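Local coordinates for protein GDSL-esterase (Pseudoalteromonas sp., PDB 3HP4) that hydrolyses ester bonds as a psychrotrophic esterase of the GDSL family, possibly acting on lysophospholipids such as lysophosphatidylcholine, at residues D59-L62 / E63-E66; K86-Q89 / T90-A94; L95-K98 / S99-A102; S128-Q131 / I132-T136; E173-D176 / S177-W181. All coordinates share one frame; numbering follows the deposited sequence.

How the interactions relate
All five contacts are local, between neighbouring turns of a helix. Interaction 1 is a surface contact at the end of helix 51-65; the other four are partly buried. Interactions 2 and 3 share helix 85-101. Interaction 2 packs on interaction 4. Interaction 3 makes a salt bridge to interaction 1 (Lys-98 to Asp-59) and a probable hydrogen bond to interaction 4 (Gln-100 to Thr-136). Interaction 5, on helix 166-183, touches none of the others and lies across the chain's centre from interaction 2. Threonine hydroxyls bond back to helix carbonyls in interactions 2 and 4, and a serine in one conformer does so in interaction 3. Interactions 2 and 5 add methionine packing.

Interaction 1 (D59-L62 / E63-E66); sequences DALL and EQYE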
loop_
_atom_site.group_PDB
_atom_site.type_symbol
_atom_site.label_atom_id
_atom_site.label_comp_id
_atom_site.label_asym_id
_atom_site.label_seq_id
_atom_site.Cartn_x
_atom_site.Cartn_y
_atom_site.Cartn_z
ATOM N N ASP A 59 -5.530 13.780 6.954
ATOM C CA ASP A 59 -5.206 15.194 7.139
ATOM C C ASP A 59 -4.193 15.391 8.254
ATOM O O ASP A 59 -3.239 16.168 8.107
ATOM C CB ASP A 59 -6.455 16.018 7.496
ATOM C CG ASP A 59 -7.431 16.202 6.331
ATOM O OD1 ASP A 59 -7.033 16.241 5.164
ATOM O OD2 ASP A 59 -8.640 16.365 6.645
ATOM N N ALA A 60 -4.416 14.710 9.368
ATOM C CA ALA A 60 -3.476 14.841 10.490
ATOM C C ALA A 60 -2.094 14.330 10.168
ATOM O O ALA A 60 -1.100 14.958 10.548
ATOM C CB ALA A 60 -4.047 14.176 11.714
ATOM N N LEU A 61 -1.987 13.198 9.437
ATOM C CA LEU A 61 -0.676 12.705 9.041
ATOM C C LEU A 61 0.056 13.650 8.094
ATOM O O LEU A 61 1.259 13.835 8.183
ATOM C CB LEU A 61 -0.767 11.319 8.353
ATOM C CG LEU A 61 -1.252 10.247 9.283
ATOM C CD1 LEU A 61 -1.697 9.017 8.443
ATOM C CD2 LEU A 61 -0.148 9.843 10.219
ATOM N N LEU A 62 -0.657 14.246 7.140
ATOM C CA LEU A 62 -0.023 15.184 6.230
ATOM C C LEU A 62 0.488 16.425 6.980
ATOM O O LEU A 62 1.582 16.904 6.674
ATOM C CB LEU A 62 -1.001 15.615 5.099
ATOM C CG LEU A 62 -1.424 14.447 4.168
ATOM C CD1 LEU A 62 -2.565 14.944 3.280
ATOM C CD2 LEU A 62 -0.247 13.990 3.326
ATOM N N GLU A 63 -0.297 16.934 7.924
ATOM C CA GLU A 63 0.171 18.052 8.741
ATOM C C GLU A 63 1.367 17.632 9.570
ATOM O O GLU A 63 2.291 18.454 9.781
ATOM C CB GLU A 63 -0.980 18.506 9.608
ATOM C CG GLU A 63 -0.611 19.703 10.498
ATOM C CD GLU A 63 -1.812 20.262 11.284
ATOM O OE1 GLU A 63 -1.855 20.163 12.528
ATOM O OE2 GLU A 63 -2.741 20.771 10.630
ATOM N N GLN A 64 1.334 16.425 10.122
ATOM C CA GLN A 64 2.386 15.947 11.041
ATOM C C GLN A 64 3.737 15.865 10.369
ATOM O O GLN A 64 4.764 16.241 10.926
ATOM C CB GLN A 64 1.953 14.611 11.626
ATOM C CG GLN A 64 2.912 13.946 12.593
ATOM C CD GLN A 64 2.335 12.738 13.305
ATOM O OE1 GLN A 64 1.263 12.203 12.952
ATOM N NE2 GLN A 64 3.048 12.285 14.323
ATOM N N TYR A 65 3.753 15.241 9.168
ATOM C CA TYR A 65 5.018 14.912 8.527
ATOM C C TYR A 65 5.373 15.679 7.277
ATOM O O TYR A 65 6.535 15.623 6.827
ATOM C CB TYR A 65 5.054 13.426 8.219
ATOM C CG TYR A 65 5.046 12.590 9.496
ATOM C CD1 TYR A 65 6.051 12.776 10.418
ATOM C CD2 TYR A 65 4.059 11.681 9.750
ATOM C CE1 TYR A 65 6.084 12.077 11.610
ATOM C CE2 TYR A 65 4.074 10.931 10.962
ATOM C CZ TYR A 65 5.104 11.123 11.831
ATOM O OH TYR A 65 5.108 10.422 13.025
ATOM N N GLU A 66 4.378 16.369 6.687
ATOM C CA GLU A 66 4.609 17.090 5.422
ATOM C C GLU A 66 5.417 16.275 4.427
ATOM O O GLU A 66 6.410 16.726 3.866
ATOM C CB GLU A 66 5.267 18.447 5.669
ATOM C CG GLU A 66 4.393 19.351 6.568
ATOM C CD GLU A 66 4.902 20.747 6.677
ATOM O OE1 GLU A 66 5.879 21.049 6.028
ATOM O OE2 GLU A 66 4.351 21.497 7.513
#
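The ring of Tyr-65 lies obliquely to the backbone oxygen of Leu-61, with ring atom CD2 3.9 Å from Leu-61 O. Its CE2 makes a light apolar contact with Leu-61 CD2 at 4.4 Å. One ring face is covered by the neighbouring Gln-64, whose CG sits 3.5 Å above the plane, over the ring centre. Gln-64 is extended, with CG anti to its backbone N (chi1 180°), and this carries the chain across the tyrosine. Gln-64 OE1 is 3.9 Å from Leu-61 CD2, and the two side chains cross at a slant.

Backbone bonds join the same residues. Tyr-65 N bonds to Leu-61 O at 3.0 Å, and the two bonds before it run from Glu-63 N to Asp-59 O and from Gln-64 N to Ala-60 O. The last bond, Glu-66 N to Leu-62 O, is short at 2.8 Å but bent to 140°. Glu-66 has already left the helix, with positive phi.

Leu-61 reaches Leu-6 and Leu-8 of strand 3-9, and Leu-62 touches Pro-67. Asp-59 forms a salt bridge with Lys-98 of helix 85-101. This is the C-terminal end of an amphipathic helix packed on the parallel sheet of an SGNH-hydrolase fold, with its polar side outward.

Interaction 2 (K86-Q89 / T90-A94); sequences KKMQ and TNLTA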
loop_
_atom_site.group_PDB
_atom_site.type_symbol
_atom_site.label_atom_id
_atom_site.label_comp_id
_atom_site.label_asym_id
_atom_site.label_seq_id
_atom_site.Cartn_x
_atom_site.Cartn_y
_atom_site.Cartn_z
ATOM N N LYS A 86 -17.781 1.279 -5.541
ATOM C CA LYS A 86 -17.974 2.697 -5.811
ATOM C C LYS A 86 -17.627 3.555 -4.616
ATOM O O LYS A 86 -16.956 4.633 -4.769
ATOM C CB LYS A 86 -19.421 2.949 -6.268
ATOM C CG LYS A 86 -19.756 4.408 -6.547
ATOM C CD LYS A 86 -21.249 4.564 -6.960
ATOM C CE LYS A 86 -21.605 6.004 -7.333
ATOM N NZ LYS A 86 -23.067 6.180 -7.659
ATOM N N LYS A 87 -17.969 3.134 -3.402
ATOM C CA LYS A 87 -17.654 3.884 -2.222
ATOM C C LYS A 87 -16.172 3.800 -1.939
ATOM O O LYS A 87 -15.554 4.808 -1.576
ATOM C CB LYS A 87 -18.482 3.370 -1.019
ATOM C CG LYS A 87 -18.206 4.208 0.227
ATOM C CD LYS A 87 -18.577 5.699 0.019
ATOM C CE LYS A 87 -18.196 6.564 1.227
ATOM N NZ LYS A 87 -18.607 7.992 1.039
ATOM N N MET A 88 -15.565 2.614 -2.060
ATOM C CA MET A 88 -14.103 2.512 -1.908
ATOM C C MET A 88 -13.422 3.454 -2.896
ATOM O O MET A 88 -12.450 4.131 -2.509
ATOM C CB MET A 88 -13.674 1.068 -2.179
ATOM C CG MET A 88 -12.166 0.901 -1.983
ATOM S SD MET A 88 -11.539 -0.718 -2.489
ATOM C CE MET A 88 -11.572 -0.571 -4.261
ATOM N N GLN A 89 -13.881 3.517 -4.134
ATOM C CA GLN A 89 -13.279 4.383 -5.129
ATOM C C GLN A 89 -13.403 5.843 -4.730
ATOM O O GLN A 89 -12.442 6.621 -4.849
ATOM C CB GLN A 89 -13.937 4.071 -6.472
ATOM C CG GLN A 89 -13.276 4.725 -7.630
ATOM C CD GLN A 89 -13.706 4.147 -8.951
ATOM O OE1 GLN A 89 -14.201 3.020 -9.012
ATOM N NE2 GLN A 89 -13.531 4.922 -9.994
ATOM N N THR A 90 -14.552 6.264 -4.226
ATOM C CA THR A 90 -14.728 7.625 -3.723
ATOM C C THR A 90 -13.732 7.904 -2.612
ATOM O O THR A 90 -13.079 8.967 -2.570
ATOM C CB THR A 90 -16.186 7.798 -3.234
ATOM O OG1 THR A 90 -17.016 7.671 -4.393
ATOM C CG2 THR A 90 -16.402 9.157 -2.563
ATOM N N ASN A 91 -13.601 6.985 -1.669
ATOM C CA ASN A 91 -12.710 7.168 -0.555
ATOM C C ASN A 91 -11.261 7.249 -0.995
ATOM O O ASN A 91 -10.534 8.159 -0.547
ATOM C CB ASN A 91 -12.808 6.021 0.477
ATOM C CG ASN A 91 -14.094 5.982 1.233
ATOM O OD1 ASN A 91 -14.837 6.960 1.297
ATOM N ND2 ASN A 91 -14.374 4.827 1.743
ATOM N N LEU A 92 -10.804 6.328 -1.853
ATOM C CA LEU A 92 -9.429 6.347 -2.315
ATOM C C LEU A 92 -9.145 7.573 -3.162
ATOM O O LEU A 92 -8.044 8.138 -3.069
ATOM C CB LEU A 92 -9.127 5.064 -3.089
ATOM C CG LEU A 92 -9.144 3.766 -2.295
ATOM C CD1 LEU A 92 -9.023 2.595 -3.276
ATOM C CD2 LEU A 92 -8.016 3.668 -1.270
ATOM N N THR A 93 -10.088 8.023 -3.974
ATOM C CA THR A 93 -9.874 9.234 -4.767
ATOM C C THR A 93 -9.686 10.410 -3.846
ATOM O O THR A 93 -8.815 11.258 -4.087
ATOM C CB THR A 93 -11.071 9.438 -5.680
ATOM O OG1 THR A 93 -11.154 8.320 -6.555
ATOM C CG2 THR A 93 -10.907 10.687 -6.525
ATOM N N ALA A 94 -10.471 10.507 -2.782
ATOM C CA ALA A 94 -10.309 11.616 -1.829
ATOM C C ALA A 94 -8.983 11.512 -1.135
ATOM O O ALA A 94 -8.350 12.566 -0.864
ATOM C CB ALA A 94 -11.475 11.588 -0.839
HETATM O O HOH W 1 -15.714 9.536 1.123
HETATM O O HOH W 2 -12.289 7.889 -9.063
#
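Met-88 and Leu-92 meet on the inner side of helix 85-101, one of the helices flanking the parallel sheet of this alpha/beta/alpha SGNH-hydrolase fold. Their side chains cross obliquely. Met-88 CG touches Leu-92 CD1 at 3.8 Å, so the leucine branch lies against the middle of the methionine chain. Phe-125 of helix 119-136 and Ser-51 of helix 51-65 also touch Met-88, which places this pair between two other helices.

Lys-87 and Asn-91 form a second slanted crossing, with different chemistry. The lysine is bent at chi2 (60°), which brings its chain past the outer end of the asparagine amide. Its CE comes within 3.4 Å of Asn-91 OD1. The charged end does not bond this oxygen directly. A water bridges them, donating to Asn-91 OD1 at 2.7 Å and accepting from Lys-87 NZ at 3.3 Å. The other end of the amide, ND2, bonds to Ser-51 OG, so both ends of the amide have partners. This should fix its rotation.

Gln-89 and Thr-93 meet mainly through the glutamine backbone. A second water donates to Thr-93 OG1 and takes a weak bond from Gln-89 NE2. Gln-89 O accepts twice from the threonine. Thr-93 N reaches it at 2.9 Å in the usual helical way. Thr-93 OG1 donates to the same Gln-89 O at 2.7 Å from the opposite face, 35° out of the carbonyl plane.

Interaction 3 (L95-K98 / S99-A102); sequences LVKK and SQAA
Hydrogen bonds from Ser-99 grip the carbonyl of Leu-95 twice. Ser-99 N reaches Leu-95 O at 3.1 Å with a fairly straight N-H (162°). Ser-99 OG also donates to Leu-95 O, at 3.0 Å and from the opposite face of the carbonyl plane. This second bond belongs to one of two serine conformers and is less certain. One residue on, Gln-100 N bonds to Val-96 O at 2.9 Å. Ala-102 N bonds to Lys-98 O at 3.1 Å, but the N-H is bent to 143°; Ala-102 is the first residue to leave helical geometry.

Packing contacts centre on Val-96 and Gln-100, which lie side by side and point the same way. The valine CG1 branch, anti to the backbone N (chi1 172°), lies over one face of the amide. It is 3.7 Å from Gln-100 CD and equally near Gln-100 NE2. Lower in the glutamine chain, CG lies 3.3 Å from Val-96 O. The amide also has a polar partner, since Gln-100 NE2 probably bonds to Thr-136 O at the end of helix 119-136.

Leu-95 and Val-96 both touch Ile-72 of strand 69-73, and Val-96 also meets Thr-106 of strand 105-109. These two strands are parallel neighbours in the sheet, and the contact forms the final turns of the helix in their beta-alpha-beta crossover.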
loop_
_atom_site.group_PDB
_atom_site.type_symbol
_atom_site.label_atom_id
_atom_site.label_comp_id
_atom_site.label_asym_id
_atom_site.label_seq_id
_atom_site.Cartn_x
_atom_site.Cartn_y
_atom_site.Cartn_z
ATOM N N LEU A 95 -8.480 10.325 -0.785
ATOM C CA LEU A 95 -7.165 10.166 -0.199
ATOM C C LEU A 95 -6.127 10.696 -1.133
ATOM O O LEU A 95 -5.190 11.418 -0.695
ATOM C CB LEU A 95 -6.799 8.691 0.160
ATOM C CG LEU A 95 -7.527 8.013 1.305
ATOM C CD1 LEU A 95 -7.327 6.507 1.345
ATOM C CD2 LEU A 95 -7.057 8.677 2.610
ATOM N N VAL A 96 -6.187 10.330 -2.410
ATOM C CA VAL A 96 -5.210 10.821 -3.387
ATOM C C VAL A 96 -5.293 12.318 -3.509
ATOM O O VAL A 96 -4.249 13.007 -3.486
ATOM C CB VAL A 96 -5.476 10.148 -4.749
ATOM C CG1 VAL A 96 -4.609 10.778 -5.785
ATOM C CG2 VAL A 96 -5.183 8.622 -4.651
ATOM N N LYS A 97 -6.485 12.887 -3.622
ATOM C CA LYS A 97 -6.607 14.319 -3.816
ATOM C C LYS A 97 -6.150 15.093 -2.605
ATOM O O LYS A 97 -5.526 16.150 -2.750
ATOM C CB LYS A 97 -8.008 14.738 -4.234
ATOM C CG LYS A 97 -8.290 14.222 -5.626
ATOM C CD LYS A 97 -9.567 14.748 -6.200
ATOM C CE LYS A 97 -9.650 14.469 -7.717
ATOM N NZ LYS A 97 -10.851 15.176 -8.282
ATOM N N LYS A 98 -6.375 14.596 -1.387
ATOM C CA LYS A 98 -5.866 15.285 -0.190
ATOM C C LYS A 98 -4.332 15.269 -0.194
ATOM O O LYS A 98 -3.682 16.291 0.097
ATOM C CB LYS A 98 -6.343 14.565 1.075
ATOM C CG LYS A 98 -7.720 14.835 1.522
ATOM C CD LYS A 98 -7.969 14.019 2.825
ATOM C CE LYS A 98 -9.396 14.173 3.344
ATOM N NZ LYS A 98 -9.667 15.517 3.886
ATOM N N SER A 99 -3.734 14.148 -0.557
ATOM C CA SER A 99 -2.289 14.088 -0.625
ATOM C C SER A 99 -1.712 15.042 -1.662
ATOM O O SER A 99 -0.732 15.774 -1.382
ATOM C CB SER A 99 -1.825 12.653 -0.895
ATOM O OG SER A 99 -2.302 11.727 0.065
ATOM N N GLN A 100 -2.319 15.083 -2.845
ATOM C CA GLN A 100 -1.854 15.972 -3.900
ATOM C C GLN A 100 -2.036 17.431 -3.509
ATOM O O GLN A 100 -1.177 18.274 -3.810
ATOM C CB GLN A 100 -2.596 15.646 -5.210
ATOM C CG GLN A 100 -2.217 14.270 -5.746
ATOM C CD GLN A 100 -3.022 13.874 -6.953
ATOM O OE1 GLN A 100 -4.193 14.299 -7.099
ATOM N NE2 GLN A 100 -2.456 13.052 -7.830
ATOM N N ALA A 101 -3.142 17.761 -2.829
ATOM C CA ALA A 101 -3.375 19.134 -2.392
ATOM C C ALA A 101 -2.346 19.546 -1.375
ATOM O O ALA A 101 -2.059 20.742 -1.259
ATOM C CB ALA A 101 -4.767 19.269 -1.810
ATOM N N ALA A 102 -1.773 18.618 -0.621
ATOM C CA ALA A 102 -0.660 18.893 0.309
ATOM C C ALA A 102 0.672 18.772 -0.386
ATOM O O ALA A 102 1.725 18.648 0.292
ATOM C CB ALA A 102 -0.788 17.919 1.487
#

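Interaction 4 (S128-Q131 / I132-T136); sequences SFTQ and ISEDT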
loop_
_atom_site.group_PDB
_atom_site.type_symbol
_atom_site.label_atom_id
_atom_site.label_comp_id
_atom_site.label_asym_id
_atom_site.label_seq_id
_atom_site.Cartn_x
_atom_site.Cartn_y
_atom_site.Cartn_z
ATOM N N SER A 128 -10.896 -0.809 -10.230
ATOM C CA SER A 128 -11.125 0.520 -9.718
ATOM C C SER A 128 -9.797 1.259 -9.473
ATOM O O SER A 128 -9.780 2.493 -9.586
ATOM C CB SER A 128 -11.968 0.493 -8.424
ATOM O OG SER A 128 -11.196 0.007 -7.333
ATOM N N PHE A 129 -8.708 0.571 -9.168
ATOM C CA PHE A 129 -7.441 1.269 -8.930
ATOM C C PHE A 129 -6.948 1.917 -10.228
ATOM O O PHE A 129 -6.466 3.062 -10.187
ATOM C CB PHE A 129 -6.389 0.316 -8.355
ATOM C CG PHE A 129 -6.784 -0.262 -7.014
ATOM C CD1 PHE A 129 -6.600 0.471 -5.839
ATOM C CD2 PHE A 129 -7.481 -1.441 -6.934
ATOM C CE1 PHE A 129 -7.042 -0.031 -4.635
ATOM C CE2 PHE A 129 -7.959 -1.906 -5.716
ATOM C CZ PHE A 129 -7.747 -1.190 -4.577
ATOM N N THR A 130 -7.120 1.239 -11.358
ATOM C CA THR A 130 -6.740 1.835 -12.654
ATOM C C THR A 130 -7.622 3.072 -12.894
ATOM O O THR A 130 -7.132 4.118 -13.348
ATOM C CB THR A 130 -6.957 0.875 -13.739
ATOM O OG1 THR A 130 -6.107 -0.269 -13.454
ATOM C CG2 THR A 130 -6.557 1.433 -15.091
ATOM N N GLN A 131 -8.910 2.995 -12.635
ATOM C CA GLN A 131 -9.791 4.153 -12.837
ATOM C C GLN A 131 -9.428 5.334 -11.956
ATOM O O GLN A 131 -9.412 6.482 -12.429
ATOM C CB GLN A 131 -11.242 3.714 -12.575
ATOM C CG GLN A 131 -11.730 2.680 -13.610
ATOM C CD GLN A 131 -12.905 1.939 -13.141
ATOM O OE1 GLN A 131 -13.825 2.558 -12.610
ATOM N NE2 GLN A 131 -12.926 0.640 -13.393
ATOM N N ILE A 132 -9.018 5.087 -10.702
ATOM C CA ILE A 132 -8.601 6.196 -9.826
ATOM C C ILE A 132 -7.355 6.785 -10.383
ATOM O O ILE A 132 -7.212 8.048 -10.392
ATOM C CB ILE A 132 -8.351 5.654 -8.424
ATOM C CG1 ILE A 132 -9.648 5.164 -7.792
ATOM C CG2 ILE A 132 -7.695 6.709 -7.528
ATOM C CD1 ILE A 132 -9.431 4.165 -6.653
ATOM N N SER A 133 -6.389 5.995 -10.879
ATOM C CA SER A 133 -5.197 6.538 -11.445
ATOM C C SER A 133 -5.505 7.409 -12.672
ATOM O O SER A 133 -4.912 8.478 -12.841
ATOM C CB SER A 133 -4.297 5.385 -11.804
ATOM O OG SER A 133 -3.207 5.918 -12.465
ATOM N N GLU A 134 -6.434 6.994 -13.529
ATOM C CA GLU A 134 -6.799 7.840 -14.656
ATOM C C GLU A 134 -7.389 9.159 -14.190
ATOM O O GLU A 134 -7.095 10.202 -14.807
ATOM C CB GLU A 134 -7.858 7.146 -15.548
ATOM C CG GLU A 134 -7.315 5.901 -16.343
ATOM C CD GLU A 134 -8.342 5.258 -17.162
ATOM O OE1 GLU A 134 -8.922 4.313 -16.705
ATOM O OE2 GLU A 134 -8.507 5.421 -18.379
ATOM N N ASP A 135 -8.199 9.116 -13.149
ATOM C CA ASP A 135 -8.938 10.303 -12.618
ATOM C C ASP A 135 -7.997 11.301 -11.959
ATOM O O ASP A 135 -8.280 12.499 -11.985
ATOM C CB ASP A 135 -9.995 9.829 -11.599
ATOM C CG ASP A 135 -11.241 9.222 -12.262
ATOM O OD1 ASP A 135 -11.304 9.127 -13.484
ATOM O OD2 ASP A 135 -12.172 8.775 -11.540
ATOM N N THR A 136 -6.921 10.836 -11.356
ATOM C CA THR A 136 -6.108 11.668 -10.463
ATOM C C THR A 136 -4.698 11.775 -10.925
ATOM O O THR A 136 -3.939 12.559 -10.329
ATOM C CB THR A 136 -6.049 11.071 -9.080
ATOM O OG1 THR A 136 -5.433 9.751 -9.102
ATOM C CG2 THR A 136 -7.430 10.944 -8.437
#
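Ile-132 presses its side chain against the carbonyl of Ser-128, and this is the tight side of the contact. Ile-132 N bonds to Ser-128 O at 2.9 Å. CG1 of Ile-132 stands anti to its own carbonyl carbon (chi1 -66°), which points the branch back along the helix. It comes within 3.2 Å of Ser-128 O, and Ile-132 CD1 follows at 3.4 Å. The Ile-132 side chain also packs on Leu-108 of strand 105-109. Phe-129 lies on the same buried side. Its ring meets Phe-125 edge-to-face, and its side chain also touches Leu-92 of helix 85-101 and Leu-140 of strand 139-141.

Helix 119-136 thus links strands 105-109 and 139-141 as the helical part of a beta-alpha-beta unit, with its apolar side against the sheet.

Toward the solvent side the packing is looser. The exposed Glu-134 crosses Thr-130 at a slant, and their nearest side-chain atoms, Thr-130 CG2 and Glu-134 OE1, are 4.1 Å apart. Contact is closer with the backbone, where Glu-134 CG lies 3.5 Å from Thr-130 O. Asp-135 also turns back over the previous turn, but it has two conformers and its carboxylate position is doubtful. Its backbone N still bonds to Gln-131 O at 3.0 Å.

At the helix end Thr-136 OG1 donates to Ile-132 O at 2.8 Å. The hydroxyl sits above the carbonyl plane, 42° out of it. Thr-136 OG1 also accepts from Ala-138 N.

Interaction 5 (E173-D176 / S177-W181); sequences EMYD and SIKKW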
loop_
_atom_site.group_PDB
_atom_site.type_symbol
_atom_site.label_atom_id
_atom_site.label_comp_id
_atom_site.label_asym_id
_atom_site.label_seq_id
_atom_site.Cartn_x
_atom_site.Cartn_y
_atom_site.Cartn_z
ATOM N N GLU A 173 10.780 -6.180 -4.011
ATOM C CA GLU A 173 9.789 -5.702 -4.974
ATOM C C GLU A 173 9.438 -4.238 -4.755
ATOM O O GLU A 173 9.142 -3.484 -5.678
ATOM C CB GLU A 173 8.491 -6.541 -4.920
ATOM C CG GLU A 173 8.660 -7.960 -5.361
ATOM C CD GLU A 173 7.363 -8.743 -5.330
ATOM O OE1 GLU A 173 6.325 -8.210 -5.855
ATOM O OE2 GLU A 173 7.429 -9.895 -4.785
ATOM N N MET A 174 9.424 -3.829 -3.490
ATOM C CA MET A 174 9.105 -2.447 -3.203
ATOM C C MET A 174 10.272 -1.511 -3.506
ATOM O O MET A 174 10.046 -0.389 -3.954
ATOM C CB MET A 174 8.580 -2.288 -1.777
ATOM C CG MET A 174 7.178 -2.901 -1.598
ATOM S SD MET A 174 6.002 -2.278 -2.831
ATOM C CE MET A 174 5.914 -0.630 -2.245
ATOM N N TYR A 175 11.500 -1.985 -3.293
ATOM C CA TYR A 175 12.653 -1.186 -3.728
ATOM C C TYR A 175 12.529 -0.876 -5.214
ATOM O O TYR A 175 12.731 0.236 -5.663
ATOM C CB TYR A 175 13.930 -1.988 -3.443
ATOM C CG TYR A 175 15.151 -1.271 -3.921
ATOM C CD1 TYR A 175 15.765 -0.284 -3.130
ATOM C CD2 TYR A 175 15.693 -1.558 -5.154
ATOM C CE1 TYR A 175 16.914 0.399 -3.580
ATOM C CE2 TYR A 175 16.817 -0.874 -5.618
ATOM C CZ TYR A 175 17.407 0.076 -4.814
ATOM O OH TYR A 175 18.547 0.734 -5.287
ATOM N N ASP A 176 12.189 -1.914 -5.998
ATOM C CA ASP A 176 12.117 -1.735 -7.437
ATOM C C ASP A 176 10.925 -0.863 -7.833
ATOM O O ASP A 176 11.059 0.030 -8.664
ATOM C CB ASP A 176 11.974 -3.101 -8.096
ATOM C CG ASP A 176 13.226 -3.961 -7.998
ATOM O OD1 ASP A 176 14.325 -3.487 -7.670
ATOM O OD2 ASP A 176 13.116 -5.187 -8.284
ATOM N N SER A 177 9.759 -1.089 -7.201
ATOM C CA SER A 177 8.580 -0.245 -7.535
ATOM C C SER A 177 8.771 1.217 -7.179
ATOM O O SER A 177 8.457 2.147 -7.900
ATOM C CB SER A 177 7.296 -0.703 -6.825
ATOM O OG SER A 177 6.782 -1.820 -7.590
ATOM N N ILE A 178 9.412 1.483 -5.999
ATOM C CA ILE A 178 9.665 2.856 -5.568
ATOM C C ILE A 178 10.685 3.507 -6.484
ATOM O O ILE A 178 10.522 4.665 -6.885
ATOM C CB ILE A 178 10.051 2.910 -4.087
ATOM C CG1 ILE A 178 8.793 2.602 -3.273
ATOM C CG2 ILE A 178 10.616 4.309 -3.729
ATOM C CD1 ILE A 178 9.079 2.356 -1.814
ATOM N N LYS A 179 11.728 2.761 -6.866
ATOM C CA LYS A 179 12.724 3.334 -7.736
ATOM C C LYS A 179 12.112 3.735 -9.080
ATOM O O LYS A 179 12.377 4.819 -9.569
ATOM C CB LYS A 179 13.850 2.345 -7.954
ATOM C CG LYS A 179 14.908 2.878 -8.928
ATOM C CD LYS A 179 16.073 1.872 -9.013
ATOM C CE LYS A 179 17.055 2.166 -10.158
ATOM N NZ LYS A 179 18.198 1.187 -10.147
ATOM N N LYS A 180 11.269 2.842 -9.630
ATOM C CA LYS A 180 10.618 3.163 -10.908
ATOM C C LYS A 180 9.687 4.345 -10.760
ATOM O O LYS A 180 9.652 5.170 -11.662
ATOM C CB LYS A 180 9.874 1.936 -11.414
ATOM C CG LYS A 180 10.853 0.840 -11.919
ATOM C CD LYS A 180 10.110 -0.456 -12.124
ATOM C CE LYS A 180 11.118 -1.556 -12.566
ATOM N NZ LYS A 180 10.435 -2.893 -12.547
ATOM N N TRP A 181 8.967 4.450 -9.650
ATOM C CA TRP A 181 8.124 5.623 -9.449
ATOM C C TRP A 181 8.912 6.904 -9.411
ATOM O O TRP A 181 8.580 7.895 -10.070
ATOM C CB TRP A 181 7.398 5.424 -8.119
ATOM C CG TRP A 181 6.511 6.551 -7.693
ATOM C CD1 TRP A 181 5.863 7.446 -8.521
ATOM C CD2 TRP A 181 6.164 6.863 -6.361
ATOM N NE1 TRP A 181 5.067 8.291 -7.721
ATOM C CE2 TRP A 181 5.223 7.945 -6.429
ATOM C CE3 TRP A 181 6.464 6.274 -5.126
ATOM C CZ2 TRP A 181 4.650 8.460 -5.276
ATOM C CZ3 TRP A 181 5.841 6.852 -3.952
ATOM C CH2 TRP A 181 4.947 7.894 -4.120
#
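Residues 173-181 form regular helix, in which Ser-177, Ile-178, Lys-179 and Lys-180 donate their backbone N-H groups to the carbonyls of Glu-173, Met-174, Tyr-175 and Asp-176 in turn. The closest of these, Ile-178 N to Met-174 O, spans 2.8 Å.

On the buried side, Ile-178 CG1 lies 3.3 Å from Met-174 O. Beyond the backbone the two chains touch more lightly, with Met-174 CE 4.4 Å from Ile-178 CD1. Phe-144 and Met-141 also pack on Met-174, and Leu-28 of helix 24-34 meets Ile-178.

On the side next to helix 24-34, the extended Lys-179 comes obliquely to the ring of Tyr-175, its CD 4.4 Å from Tyr-175 CE2. The same ring has a cation-pi contact with Lys-31 of that helix. On the outer side, Lys-180 CG lies 3.4 Å from Asp-176 O. Its charged end stays apart from the carboxylate, with Lys-180 NZ 5.5 Å from Asp-176 OD2 in one of two aspartate conformers.

The chemistry is therefore mostly apolar packing inside and backbone bonding throughout. Opposite charges on the outer side probably attract only at a distance, without a direct salt bridge in this conformer.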